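Local coordinates for SusD homolog (Bacteroides thetaiotaomicron VPI-5482, PDB 3IHV), which probably binds glycans at the outer membrane of a gut Bacteroides as a SusD-family partner in sugar uptake, at residues A[52-55]-A[61-64]; A[82-87]-A[133-138]; A[171-176]-A[196-201]; A[229-234]-A[399-404]; A[323-328]-A[463-468]. One frame throughout, in Å; residues are numbered along the deposited sequence.

Interaction 1: residues A[52-55]-A[61-64]; sequences SQVE and NFRI
The guanidinium of Arg63 has the ring of Phe62 on one face and the carboxylate of Glu55 at its edge. Phe62 CZ lies 3.6 Å above the guanidinium plane, displaced from the centre of the group. On the side of the ring, Arg63 NH1 stands over one face, while Val54 CG2 meets the ring edge in plane, 3.8 Å from Phe62 CE1. The other methyl of Val54 packs on the arginine stem, with CG1 3.7 Å from Arg63 CG.

The polar grip is side-on and converges on one oxygen. Arg63 NH2 donates to Glu55 OE1 at 2.8 Å, with an N-H...O angle of 158°, and Arg63 NE reaches the same OE1 at 3.3 Å. Both nitrogens keep this oxygen close to the guanidinium plane, yet the carboxylate plane is turned 64° from it. Arg63 NE also makes a weak bond to the backbone Glu55 O. The bend of the Glu55 chain at chi2 (-80°) brings OE1 to the NE/NH2 edge of the guanidinium, whose own chain runs extended from CG to NE.

Strand 52-54 pairs antiparallel with strand 302-304, and Arg63 sits in a 3-10 segment of the loop after strand 52-54. A methionine in place of Arg63 would probably leave the Glu55 carboxylate without its charge partner and the loop less firmly tied to the strand end. Glu55 OE1 takes both NE and NH2, and NH1 bonds Glu60 O in the same loop. All three guanidinium nitrogens thus have acceptors, which fixes the rotation of the group.

Interaction 2: residues A[82-87]-A[133-138]; sequences AALYTG and RRFGNV. With EDO (1,2-ethanediol), chain K.
Tyr85 and Val138 meet where the hydroxyl of the tyrosine comes up to the valine: Tyr85 OH is 3.6 Å from Val138 CB. Beside them Leu84 CD1 lies at the edge of the Phe135 ring, a loose apolar touch at 4.5 Å from Phe135 CE2. This joins two consecutive helices of the alpha-helical SusD fold, 75-101 and 107-135, near the C-terminal end of the second.

The second shell sets these groups. Tyr85 OH is hydrogen-bonded to Val139 O, just beyond the segment, and that bond holds the phenol end beside Val138. Trp81, one turn before Tyr85, meets the Phe135 ring edge-to-face and also touches Val138. Leu84 packs further on Phe127 and Leu131 of helix 107-135.

The chain leaves the helix at Gly136, whose phi is positive (77°), and the turn carries Val138 back toward helix 75-101. Val138 CG1 is anti to its carbonyl carbon (chi1 -57°), which puts CG2 nearer the tyrosine oxygen. On another side of helix 75-101, a 1,2-ethanediol, probably from the crystallisation liquor, is hydrogen-bonded through its O2 to Thr86 OG1 at 3.1 Å.

Interaction 3: residues A[171-176]-A[196-201]; sequences LYACDI and GAALGL
Cys174 points its thiol into the angle between Ala198 and Leu199, and Cys174 and Ala198 carry most of the contact. Cys174 SG lies 3.6 Å from Leu199 CD2 and 3.8 Å from Ala198 CB. It also rests against the backbone of the second helix, with Cys174 SG 3.7 Å from Ala198 C. The thiol gets there because SG stands beside its own backbone N, anti to the carbonyl carbon (chi1 -69°). Leu199 has the same first torsion, and one of its two branches, CD2, comes up to the sulfur.

Ala173 and Ala198 meet methyl to methyl. Ala173 CB is 3.8 Å from Ala198 CB. The Ala198 methyl is directed at the first helix and lies between Ala173 and Cys174. Ala198 CB is also 3.8 Å from Cys174 N. These small side chains let the backbones come close: the CA atoms of Cys174 and Ala198 are 5.4 Å apart. The axes of the two short segments approach to 8.3 Å. They run roughly antiparallel, with a signed crossing angle of -147°. The contact is apolar, made by a thiol, two alanine methyls and one leucine branch.

The two segments belong to helices 159-176 and 195-210, which follow each other in the chain and form an antiparallel helical hairpin joined by a long connection. Lys195 NZ, at the start of the second helix, hydrogen-bonds Cys174 O. Beyond the contact, Tyr172 and Ile176 pack on helix 107-135. Leu199 continues onto helix 219-232, and Ala197 and Leu201 touch strand 259-263.

Interaction 4: residues A[229-234]-A[399-404]; sequences ILVESG and DVLLLY
Apolar packing between Val231 and the pair Leu401 and Tyr404 makes up most of this contact. One methyl, Val231 CG2, serves both: it lies 3.7 Å from Leu401 CD2 and 3.8 Å from Tyr404 CD2. The methyl comes at the tyrosine ring obliquely. Val231 CG2 stands beside the backbone N while CG1 is anti to it (chi1 175°), and this turn sends CG2 to the second helix. A separate pair lies next to it, Leu230 CD2 with Val400 CG1 at 3.8 Å, where the two side chains cross at about a right angle.

The helices involved are 219-232 and 397-412, two members of the helical framework of the SusD fold that are far apart in sequence. Helix 195-210 packs against Ile229, Leu230 and Leu403, so it borders both. Leu401 and Tyr404 also touch helix 417-430.

Polar links are fewer. A water donates to Glu232 OE2 at 3.0 Å and is hydrogen-bonded to Tyr404 OH at 2.7 Å, bridging the two helices beyond the apolar patch. Near the end of the first helix, Ser233 OG donates to Leu230 O at 2.7 Å. Ser233 N reaches that oxygen from the same face of the carbonyl plane. Asp399 faces elsewhere, with salt bridges from its carboxylate oxygens to Lys204 and Arg459.

Interaction 5: residues A[323-328]-A[463-468]; sequences LSIANY and LSFEGH
The hydroxyls of Ser324 and Ser464 are joined by one water, which lies 2.6 Å from Ser464 OG and donates to Ser324 OG at 2.8 Å. Ser324 OG is also hydrogen-bonded to Arg320 O, one helical turn back, so this hydroxyl has partners on its own helix and across the contact. Directly, Ser464 OG lies 3.6 Å from Ser324 CB.

The rest is carried by the Phe465 ring. Ile325 CG1 meets it at the edge, in plane, 3.8 Å from Phe465 CE2, and the two side chains cross at about a right angle. The same ring carbon, Phe465 CE2, is 3.4 Å from Ser324 O. On one face, Ser464 CB sits 3.6 Å above the Phe465 ring plane, displaced from the ring centre. Replacing Phe465 with an alanine would probably open a gap beside Ile325 and leave the Ser324 carbonyl without its aromatic neighbour.

Phe465 occupies the third position of a type II beta turn from Leu463 to Glu466, with positive phi (74°). The turn is closed by Glu466 N to Leu463 O. It follows helix 448-463 and leads to helix 469-475. On the other side the chain passes from helix 320-324 into strand 325-330, the middle strand of a three-stranded antiparallel sheet. Helix 306-313 packs on Ser324, Ile325 and Ser464, and Phe465 touches Pro368 of strand 367-368.

How the interactions relate
Interactions 1, 2 and 3 come in series along the chain. Interactions 4 and 5 each join segments well over 100 residues apart, and their segments alternate along the chain. Interactions 3 and 4 lie closest, with centres 12 Å apart: Gly200 packs on Val400, and Leu199 and Gly196 meet helix 219-232. Interaction 4 reaches interaction 5 through Asp399, which packs on Leu463 and His468. Interaction 5 in turn touches interaction 1, where Ser52 meets Phe465, with centres 16 Å apart. Interaction 2 touches none of the others. A chain of packing thus runs from the helical hairpin of interaction 3 to the strand and loop of interaction 1, so early and late parts of the sequence pack together.

Interaction 1: residues A[52-55]-A[61-64]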
# COMPACT_ATOMS: atom_id res chain seq x y z
N SER A 52 4.92 11.21 6.59
CA SER A 52 3.73 11.18 7.38
C SER A 52 3.95 10.59 8.76
O SER A 52 4.93 9.84 9.01
CB SER A 52 2.59 10.44 6.65
OG SER A 52 2.81 9.07 6.64
N GLN A 53 3.01 10.92 9.63
CA GLN A 53 3.03 10.44 11.00
C GLN A 53 1.63 10.48 11.55
O GLN A 53 0.72 11.16 11.01
CB GLN A 53 3.96 11.33 11.88
CG GLN A 53 3.53 12.81 11.99
CD GLN A 53 4.37 13.60 12.97
OE1 GLN A 53 4.91 13.04 13.92
NE2 GLN A 53 4.43 14.93 12.78
N VAL A 54 1.45 9.81 12.67
CA VAL A 54 0.16 9.85 13.33
C VAL A 54 -0.04 11.22 14.02
O VAL A 54 0.91 11.88 14.40
CB VAL A 54 0.01 8.71 14.34
CG1 VAL A 54 0.90 8.95 15.61
CG2 VAL A 54 -1.44 8.54 14.71
N GLU A 55 -1.30 11.64 14.16
CA GLU A 55 -1.67 12.87 14.84
C GLU A 55 -1.18 12.89 16.29
O GLU A 55 -1.07 11.85 16.94
CB GLU A 55 -3.21 12.99 14.85
CG GLU A 55 -3.78 14.25 15.48
CD GLU A 55 -3.84 14.26 17.00
OE1 GLU A 55 -3.85 13.19 17.67
OE2 GLU A 55 -3.89 15.41 17.51
N ASN A 61 -2.79 5.81 23.14
CA ASN A 61 -3.92 5.22 22.42
C ASN A 61 -3.49 4.70 21.04
O ASN A 61 -2.51 3.93 20.94
CB ASN A 61 -5.13 6.20 22.31
CG ASN A 61 -5.67 6.69 23.68
OD1 ASN A 61 -5.85 5.93 24.64
ND2 ASN A 61 -6.01 7.98 23.73
N PHE A 62 -4.19 5.07 19.96
CA PHE A 62 -3.88 4.62 18.61
C PHE A 62 -2.51 5.06 18.10
O PHE A 62 -2.09 4.62 17.04
CB PHE A 62 -5.00 5.08 17.63
CG PHE A 62 -5.21 6.58 17.61
CD1 PHE A 62 -4.38 7.40 16.85
CD2 PHE A 62 -6.25 7.17 18.32
CE1 PHE A 62 -4.56 8.76 16.80
CE2 PHE A 62 -6.44 8.55 18.29
CZ PHE A 62 -5.59 9.34 17.51
N ARG A 63 -1.81 5.91 18.85
CA ARG A 63 -0.52 6.39 18.40
C ARG A 63 0.60 5.41 18.68
O ARG A 63 1.73 5.60 18.20
CB ARG A 63 -0.23 7.74 19.05
CG ARG A 63 -1.24 8.81 18.66
CD ARG A 63 -1.08 10.05 19.50
NE ARG A 63 -2.27 10.91 19.40
CZ ARG A 63 -3.38 10.78 20.13
NH1 ARG A 63 -3.50 9.81 21.06
NH2 ARG A 63 -4.38 11.64 19.96
N ILE A 64 0.31 4.33 19.39
CA ILE A 64 1.40 3.45 19.84
C ILE A 64 2.16 2.75 18.72
O ILE A 64 3.40 2.67 18.75
CB ILE A 64 0.94 2.46 20.94
CG1 ILE A 64 2.16 1.85 21.66
CG2 ILE A 64 -0.04 1.43 20.38
CD1 ILE A 64 1.80 0.92 22.80

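Interaction 2: residues A[82-87]-A[133-138]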
# COMPACT_ATOMS: atom_id res chain seq x y z
N ALA A 82 -2.35 -13.19 11.82
CA ALA A 82 -3.42 -14.17 11.69
C ALA A 82 -4.20 -13.99 10.39
O ALA A 82 -4.54 -14.97 9.74
CB ALA A 82 -4.37 -14.10 12.92
N ALA A 83 -4.50 -12.77 10.00
CA ALA A 83 -5.27 -12.53 8.78
C ALA A 83 -4.50 -12.97 7.53
O ALA A 83 -5.07 -13.57 6.60
CB ALA A 83 -5.70 -11.04 8.67
N LEU A 84 -3.20 -12.69 7.48
CA LEU A 84 -2.39 -13.12 6.34
C LEU A 84 -2.41 -14.62 6.24
O LEU A 84 -2.59 -15.19 5.15
CB LEU A 84 -0.94 -12.58 6.47
CG LEU A 84 -0.84 -11.06 6.19
CD1 LEU A 84 0.48 -10.37 6.75
CD2 LEU A 84 -0.99 -10.79 4.64
N TYR A 85 -2.20 -15.30 7.37
CA TYR A 85 -2.23 -16.77 7.36
C TYR A 85 -3.61 -17.33 7.01
O TYR A 85 -3.72 -18.40 6.41
CB TYR A 85 -1.64 -17.35 8.66
CG TYR A 85 -0.11 -17.38 8.59
CD1 TYR A 85 0.53 -18.29 7.73
CD2 TYR A 85 0.68 -16.51 9.30
CE1 TYR A 85 1.91 -18.31 7.59
CE2 TYR A 85 2.07 -16.52 9.17
CZ TYR A 85 2.67 -17.43 8.34
OH TYR A 85 4.04 -17.48 8.20
N THR A 86 -4.67 -16.60 7.33
CA THR A 86 -6.01 -17.00 6.93
C THR A 86 -6.12 -16.90 5.40
O THR A 86 -6.68 -17.78 4.74
CB THR A 86 -7.07 -16.15 7.63
OG1 THR A 86 -7.09 -16.47 9.04
CG2 THR A 86 -8.46 -16.39 7.06
N GLY A 87 -5.63 -15.79 4.85
CA GLY A 87 -5.61 -15.61 3.40
C GLY A 87 -4.90 -16.76 2.74
O GLY A 87 -5.39 -17.32 1.75
N ARG A 133 8.13 -9.26 4.18
CA ARG A 133 8.74 -7.95 4.26
C ARG A 133 8.46 -7.32 5.63
O ARG A 133 9.29 -6.54 6.12
CB ARG A 133 8.32 -7.01 3.11
CG ARG A 133 6.90 -6.47 3.18
CD ARG A 133 6.58 -5.79 1.87
NE ARG A 133 5.26 -5.19 1.87
CZ ARG A 133 4.93 -4.14 1.15
NH1 ARG A 133 5.82 -3.50 0.43
NH2 ARG A 133 3.70 -3.68 1.20
N ARG A 134 7.31 -7.59 6.24
CA ARG A 134 6.96 -6.97 7.50
C ARG A 134 7.46 -7.70 8.74
O ARG A 134 7.75 -7.06 9.77
CB ARG A 134 5.43 -6.73 7.59
CG ARG A 134 4.94 -5.80 6.50
CD ARG A 134 3.45 -5.53 6.56
NE ARG A 134 3.08 -4.53 5.59
CZ ARG A 134 3.16 -3.21 5.76
NH1 ARG A 134 3.58 -2.65 6.91
NH2 ARG A 134 2.82 -2.42 4.75
N PHE A 135 7.52 -9.04 8.66
CA PHE A 135 7.91 -9.89 9.77
C PHE A 135 9.24 -10.58 9.61
O PHE A 135 9.74 -11.14 10.57
CB PHE A 135 6.81 -10.91 10.06
CG PHE A 135 5.50 -10.30 10.53
CD1 PHE A 135 5.31 -10.01 11.89
CD2 PHE A 135 4.47 -10.03 9.66
CE1 PHE A 135 4.10 -9.47 12.36
CE2 PHE A 135 3.26 -9.51 10.13
CZ PHE A 135 3.09 -9.23 11.47
N GLY A 136 9.76 -10.63 8.39
CA GLY A 136 11.12 -11.15 8.17
C GLY A 136 11.36 -12.64 8.20
O GLY A 136 11.97 -13.18 7.29
N ASN A 137 10.92 -13.29 9.27
CA ASN A 137 11.18 -14.69 9.55
C ASN A 137 9.86 -15.39 9.81
O ASN A 137 9.37 -15.41 10.94
CB ASN A 137 12.08 -14.70 10.77
CG ASN A 137 13.39 -14.02 10.48
OD1 ASN A 137 14.19 -14.57 9.73
ND2 ASN A 137 13.57 -12.78 10.97
N VAL A 138 9.32 -16.00 8.75
CA VAL A 138 7.96 -16.48 8.79
C VAL A 138 7.91 -17.96 8.39
O VAL A 138 8.89 -18.54 7.89
CB VAL A 138 7.05 -15.58 7.92
CG1 VAL A 138 7.12 -14.03 8.39
CG2 VAL A 138 7.32 -15.80 6.42
C1 EDO K . -5.77 -20.92 9.93
O1 EDO K . -4.92 -19.85 9.52
C2 EDO K . -7.11 -20.80 9.23
O2 EDO K . -7.66 -19.49 9.42

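Interaction 3: residues A[171-176]-A[196-201]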
# COMPACT_ATOMS: atom_id res chain seq x y z
N LEU A 171 5.25 -16.00 -10.88
CA LEU A 171 5.66 -16.42 -12.22
C LEU A 171 4.55 -17.22 -12.90
O LEU A 171 4.29 -17.02 -14.11
CB LEU A 171 6.99 -17.20 -12.24
CG LEU A 171 8.26 -16.39 -12.04
CD1 LEU A 171 9.49 -17.35 -11.91
CD2 LEU A 171 8.46 -15.41 -13.22
N TYR A 172 3.89 -18.13 -12.17
CA TYR A 172 2.75 -18.84 -12.74
C TYR A 172 1.64 -17.85 -13.16
O TYR A 172 1.10 -17.96 -14.24
CB TYR A 172 2.18 -19.85 -11.74
CG TYR A 172 1.03 -20.66 -12.27
CD1 TYR A 172 -0.27 -20.18 -12.22
CD2 TYR A 172 1.23 -21.94 -12.78
CE1 TYR A 172 -1.35 -20.94 -12.68
CE2 TYR A 172 0.16 -22.71 -13.25
CZ TYR A 172 -1.12 -22.21 -13.18
OH TYR A 172 -2.16 -22.95 -13.64
N ALA A 173 1.32 -16.87 -12.31
CA ALA A 173 0.25 -15.88 -12.63
C ALA A 173 0.65 -15.03 -13.85
O ALA A 173 -0.19 -14.76 -14.70
CB ALA A 173 -0.09 -15.02 -11.39
N CYS A 174 1.93 -14.68 -13.96
CA CYS A 174 2.41 -13.97 -15.14
C CYS A 174 2.22 -14.81 -16.41
O CYS A 174 1.88 -14.27 -17.46
CB CYS A 174 3.90 -13.62 -15.04
SG CYS A 174 4.27 -12.35 -13.77
N ASP A 175 2.46 -16.11 -16.30
CA ASP A 175 2.37 -17.00 -17.47
C ASP A 175 0.92 -17.22 -17.88
O ASP A 175 0.59 -17.24 -19.08
CB ASP A 175 2.97 -18.38 -17.16
CG ASP A 175 4.49 -18.38 -17.02
OD1 ASP A 175 5.13 -17.40 -17.42
OD2 ASP A 175 5.03 -19.38 -16.49
N ILE A 176 0.05 -17.44 -16.91
CA ILE A 176 -1.32 -17.86 -17.20
C ILE A 176 -2.35 -16.73 -17.43
O ILE A 176 -3.17 -16.85 -18.32
CB ILE A 176 -1.82 -18.86 -16.12
CG1 ILE A 176 -1.33 -20.27 -16.45
CG2 ILE A 176 -3.37 -18.94 -16.05
CD1 ILE A 176 0.13 -20.50 -16.56
N GLY A 196 -0.86 -7.82 -15.87
CA GLY A 196 -0.15 -6.58 -15.52
C GLY A 196 0.14 -6.47 -14.05
O GLY A 196 1.24 -6.11 -13.66
N ALA A 197 -0.84 -6.83 -13.22
CA ALA A 197 -0.66 -6.83 -11.78
C ALA A 197 0.32 -7.87 -11.33
O ALA A 197 1.09 -7.62 -10.40
CB ALA A 197 -2.00 -7.05 -11.06
N ALA A 198 0.28 -9.05 -11.93
CA ALA A 198 1.24 -10.09 -11.59
C ALA A 198 2.65 -9.64 -11.92
O ALA A 198 3.56 -9.81 -11.08
CB ALA A 198 0.90 -11.46 -12.33
N LEU A 199 2.86 -9.06 -13.09
CA LEU A 199 4.20 -8.61 -13.47
C LEU A 199 4.62 -7.43 -12.60
O LEU A 199 5.77 -7.34 -12.18
CB LEU A 199 4.24 -8.17 -14.93
CG LEU A 199 4.12 -9.23 -16.02
CD1 LEU A 199 3.64 -8.59 -17.37
CD2 LEU A 199 5.45 -9.94 -16.17
N GLY A 200 3.69 -6.51 -12.35
CA GLY A 200 4.01 -5.36 -11.49
C GLY A 200 4.41 -5.75 -10.08
O GLY A 200 5.43 -5.27 -9.52
N LEU A 201 3.62 -6.66 -9.49
CA LEU A 201 3.92 -7.09 -8.14
C LEU A 201 5.24 -7.87 -8.10
O LEU A 201 6.02 -7.67 -7.18
CB LEU A 201 2.76 -7.92 -7.56
CG LEU A 201 2.99 -8.40 -6.12
CD1 LEU A 201 3.19 -7.24 -5.19
CD2 LEU A 201 1.80 -9.25 -5.68

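Interaction 4: residues A[229-234]-A[399-404]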
# COMPACT_ATOMS: atom_id res chain seq x y z
N ILE A 229 8.94 -6.28 -19.49
CA ILE A 229 7.89 -7.04 -20.19
C ILE A 229 6.60 -6.24 -20.09
O ILE A 229 5.90 -6.01 -21.10
CB ILE A 229 7.69 -8.45 -19.51
CG1 ILE A 229 8.93 -9.33 -19.80
CG2 ILE A 229 6.41 -9.15 -20.01
CD1 ILE A 229 9.03 -10.57 -18.94
N LEU A 230 6.31 -5.77 -18.87
CA LEU A 230 5.08 -5.00 -18.64
C LEU A 230 5.07 -3.66 -19.40
O LEU A 230 4.08 -3.32 -20.07
CB LEU A 230 4.86 -4.79 -17.17
CG LEU A 230 3.68 -3.89 -16.77
CD1 LEU A 230 2.38 -4.36 -17.41
CD2 LEU A 230 3.54 -3.77 -15.22
N VAL A 231 6.18 -2.94 -19.31
CA VAL A 231 6.29 -1.62 -19.96
C VAL A 231 6.22 -1.76 -21.47
O VAL A 231 5.44 -1.05 -22.15
CB VAL A 231 7.54 -0.85 -19.44
CG1 VAL A 231 7.72 0.48 -20.24
CG2 VAL A 231 7.42 -0.59 -17.95
N GLU A 232 6.92 -2.72 -22.03
CA GLU A 232 6.91 -2.93 -23.47
C GLU A 232 5.64 -3.57 -24.05
O GLU A 232 5.43 -3.52 -25.26
CB GLU A 232 8.17 -3.69 -23.90
CG GLU A 232 9.42 -2.89 -23.53
CD GLU A 232 10.73 -3.40 -24.12
OE1 GLU A 232 10.79 -4.54 -24.60
OE2 GLU A 232 11.74 -2.63 -24.05
N SER A 233 4.76 -4.06 -23.19
CA SER A 233 3.56 -4.70 -23.66
C SER A 233 2.61 -3.69 -24.29
O SER A 233 1.80 -4.06 -25.09
CB SER A 233 2.81 -5.38 -22.52
OG SER A 233 2.19 -4.45 -21.63
N GLY A 234 2.68 -2.45 -23.86
CA GLY A 234 1.76 -1.45 -24.32
C GLY A 234 0.35 -1.65 -23.76
O GLY A 234 -0.59 -1.00 -24.23
N ASP A 399 4.03 3.32 -10.02
CA ASP A 399 4.94 2.68 -9.04
C ASP A 399 5.86 1.74 -9.81
O ASP A 399 7.11 1.75 -9.66
CB ASP A 399 4.05 1.94 -8.02
CG ASP A 399 4.79 1.43 -6.79
OD1 ASP A 399 6.03 1.32 -6.78
OD2 ASP A 399 4.07 1.10 -5.80
N VAL A 400 5.28 0.97 -10.73
CA VAL A 400 6.07 0.05 -11.52
C VAL A 400 7.05 0.80 -12.44
O VAL A 400 8.20 0.39 -12.54
CB VAL A 400 5.22 -0.95 -12.34
CG1 VAL A 400 6.15 -1.90 -13.12
CG2 VAL A 400 4.24 -1.75 -11.41
N LEU A 401 6.61 1.90 -13.06
CA LEU A 401 7.56 2.68 -13.88
C LEU A 401 8.73 3.14 -13.01
O LEU A 401 9.88 3.07 -13.42
CB LEU A 401 6.91 3.89 -14.54
CG LEU A 401 5.94 3.58 -15.69
CD1 LEU A 401 5.18 4.83 -16.18
CD2 LEU A 401 6.65 2.89 -16.85
N LEU A 402 8.42 3.62 -11.81
CA LEU A 402 9.50 4.11 -10.94
C LEU A 402 10.42 2.94 -10.50
O LEU A 402 11.65 3.10 -10.43
CB LEU A 402 8.94 4.86 -9.75
CG LEU A 402 8.23 6.18 -10.08
CD1 LEU A 402 7.71 6.90 -8.84
CD2 LEU A 402 9.17 7.11 -10.85
N LEU A 403 9.82 1.76 -10.26
CA LEU A 403 10.62 0.57 -9.91
C LEU A 403 11.54 0.17 -11.05
O LEU A 403 12.68 -0.27 -10.83
CB LEU A 403 9.72 -0.62 -9.54
CG LEU A 403 8.98 -0.49 -8.21
CD1 LEU A 403 7.95 -1.60 -8.08
CD2 LEU A 403 10.02 -0.55 -7.04
N TYR A 404 11.01 0.26 -12.27
CA TYR A 404 11.79 -0.04 -13.46
C TYR A 404 13.02 0.87 -13.54
O TYR A 404 14.16 0.41 -13.69
CB TYR A 404 10.88 0.11 -14.68
CG TYR A 404 11.45 -0.29 -16.03
CD1 TYR A 404 12.32 -1.36 -16.18
CD2 TYR A 404 11.03 0.37 -17.19
CE1 TYR A 404 12.81 -1.74 -17.43
CE2 TYR A 404 11.50 -0.01 -18.43
CZ TYR A 404 12.38 -1.07 -18.55
OH TYR A 404 12.84 -1.44 -19.80
O HOH W 1 11.47 -0.57 -21.94

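Interaction 5: residues A[323-328]-A[463-468]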
# COMPACT_ATOMS: atom_id res chain seq x y z
N LEU A 323 -2.90 17.98 -5.01
CA LEU A 323 -3.79 16.84 -5.11
C LEU A 323 -3.52 15.81 -4.06
O LEU A 323 -4.41 15.01 -3.77
CB LEU A 323 -3.72 16.20 -6.49
CG LEU A 323 -4.33 17.03 -7.59
CD1 LEU A 323 -3.97 16.51 -9.00
CD2 LEU A 323 -5.88 17.06 -7.43
N SER A 324 -2.32 15.85 -3.47
CA SER A 324 -1.88 14.88 -2.48
C SER A 324 -2.00 15.29 -1.01
O SER A 324 -2.25 14.44 -0.13
CB SER A 324 -0.41 14.52 -2.76
OG SER A 324 -0.27 13.91 -4.03
N ILE A 325 -1.89 16.60 -0.76
CA ILE A 325 -1.81 17.16 0.60
C ILE A 325 -2.88 18.23 0.80
O ILE A 325 -3.00 19.14 -0.03
CB ILE A 325 -0.43 17.78 0.88
CG1 ILE A 325 0.69 16.75 0.69
CG2 ILE A 325 -0.34 18.38 2.29
CD1 ILE A 325 2.13 17.32 0.80
N ALA A 326 -3.65 18.08 1.89
CA ALA A 326 -4.71 18.98 2.25
C ALA A 326 -4.26 19.92 3.35
O ALA A 326 -3.95 19.48 4.45
CB ALA A 326 -5.96 18.22 2.74
N ASN A 327 -4.25 21.20 3.06
CA ASN A 327 -3.93 22.23 4.06
C ASN A 327 -5.22 22.79 4.65
O ASN A 327 -5.21 23.85 5.29
CB ASN A 327 -3.09 23.34 3.43
CG ASN A 327 -3.84 24.15 2.38
OD1 ASN A 327 -4.96 23.82 1.97
ND2 ASN A 327 -3.23 25.26 1.96
N TYR A 328 -6.30 22.02 4.52
CA TYR A 328 -7.64 22.46 4.87
C TYR A 328 -8.39 21.35 5.53
O TYR A 328 -7.99 20.20 5.44
CB TYR A 328 -8.40 22.83 3.58
CG TYR A 328 -8.50 21.70 2.57
CD1 TYR A 328 -9.53 20.75 2.65
CD2 TYR A 328 -7.55 21.54 1.56
CE1 TYR A 328 -9.63 19.71 1.74
CE2 TYR A 328 -7.63 20.49 0.65
CZ TYR A 328 -8.70 19.58 0.74
OH TYR A 328 -8.79 18.52 -0.15
N LEU A 463 3.70 8.69 -4.93
CA LEU A 463 2.96 7.70 -4.16
C LEU A 463 2.67 8.06 -2.70
O LEU A 463 2.28 7.20 -1.92
CB LEU A 463 3.78 6.40 -4.18
CG LEU A 463 4.14 5.85 -5.56
CD1 LEU A 463 5.25 4.78 -5.41
CD2 LEU A 463 2.94 5.27 -6.22
N SER A 464 2.86 9.33 -2.32
CA SER A 464 2.72 9.75 -0.94
C SER A 464 1.44 9.23 -0.33
O SER A 464 0.42 9.25 -0.97
CB SER A 464 2.75 11.28 -0.82
OG SER A 464 1.71 11.93 -1.53
N PHE A 465 1.56 8.70 0.92
CA PHE A 465 0.41 8.27 1.73
C PHE A 465 -0.26 6.97 1.25
O PHE A 465 -1.17 6.48 1.92
CB PHE A 465 -0.61 9.40 1.89
CG PHE A 465 0.03 10.73 2.09
CD1 PHE A 465 0.94 10.93 3.13
CD2 PHE A 465 -0.24 11.79 1.22
CE1 PHE A 465 1.57 12.15 3.28
CE2 PHE A 465 0.41 13.01 1.38
CZ PHE A 465 1.33 13.18 2.40
N GLU A 466 0.19 6.40 0.13
CA GLU A 466 -0.40 5.17 -0.42
C GLU A 466 0.22 3.86 0.17
O GLU A 466 -0.02 2.77 -0.33
CB GLU A 466 -0.28 5.16 -1.94
CG GLU A 466 -1.06 6.25 -2.63
CD GLU A 466 -0.82 6.31 -4.12
OE1 GLU A 466 -1.00 5.28 -4.83
OE2 GLU A 466 -0.45 7.40 -4.59
N GLY A 467 1.02 4.01 1.22
CA GLY A 467 1.48 2.88 2.01
C GLY A 467 2.82 2.28 1.69
O GLY A 467 3.12 1.18 2.18
N HIS A 468 3.62 2.98 0.91
CA HIS A 468 4.91 2.46 0.46
C HIS A 468 6.14 3.05 1.10
O HIS A 468 7.22 2.44 1.07
CB HIS A 468 5.04 2.67 -1.06
CG HIS A 468 3.84 2.20 -1.81
ND1 HIS A 468 3.43 0.87 -1.78
CD2 HIS A 468 2.88 2.89 -2.46
CE1 HIS A 468 2.29 0.77 -2.44
NE2 HIS A 468 1.94 1.97 -2.86
O HOH W 2 1.73 11.95 -4.17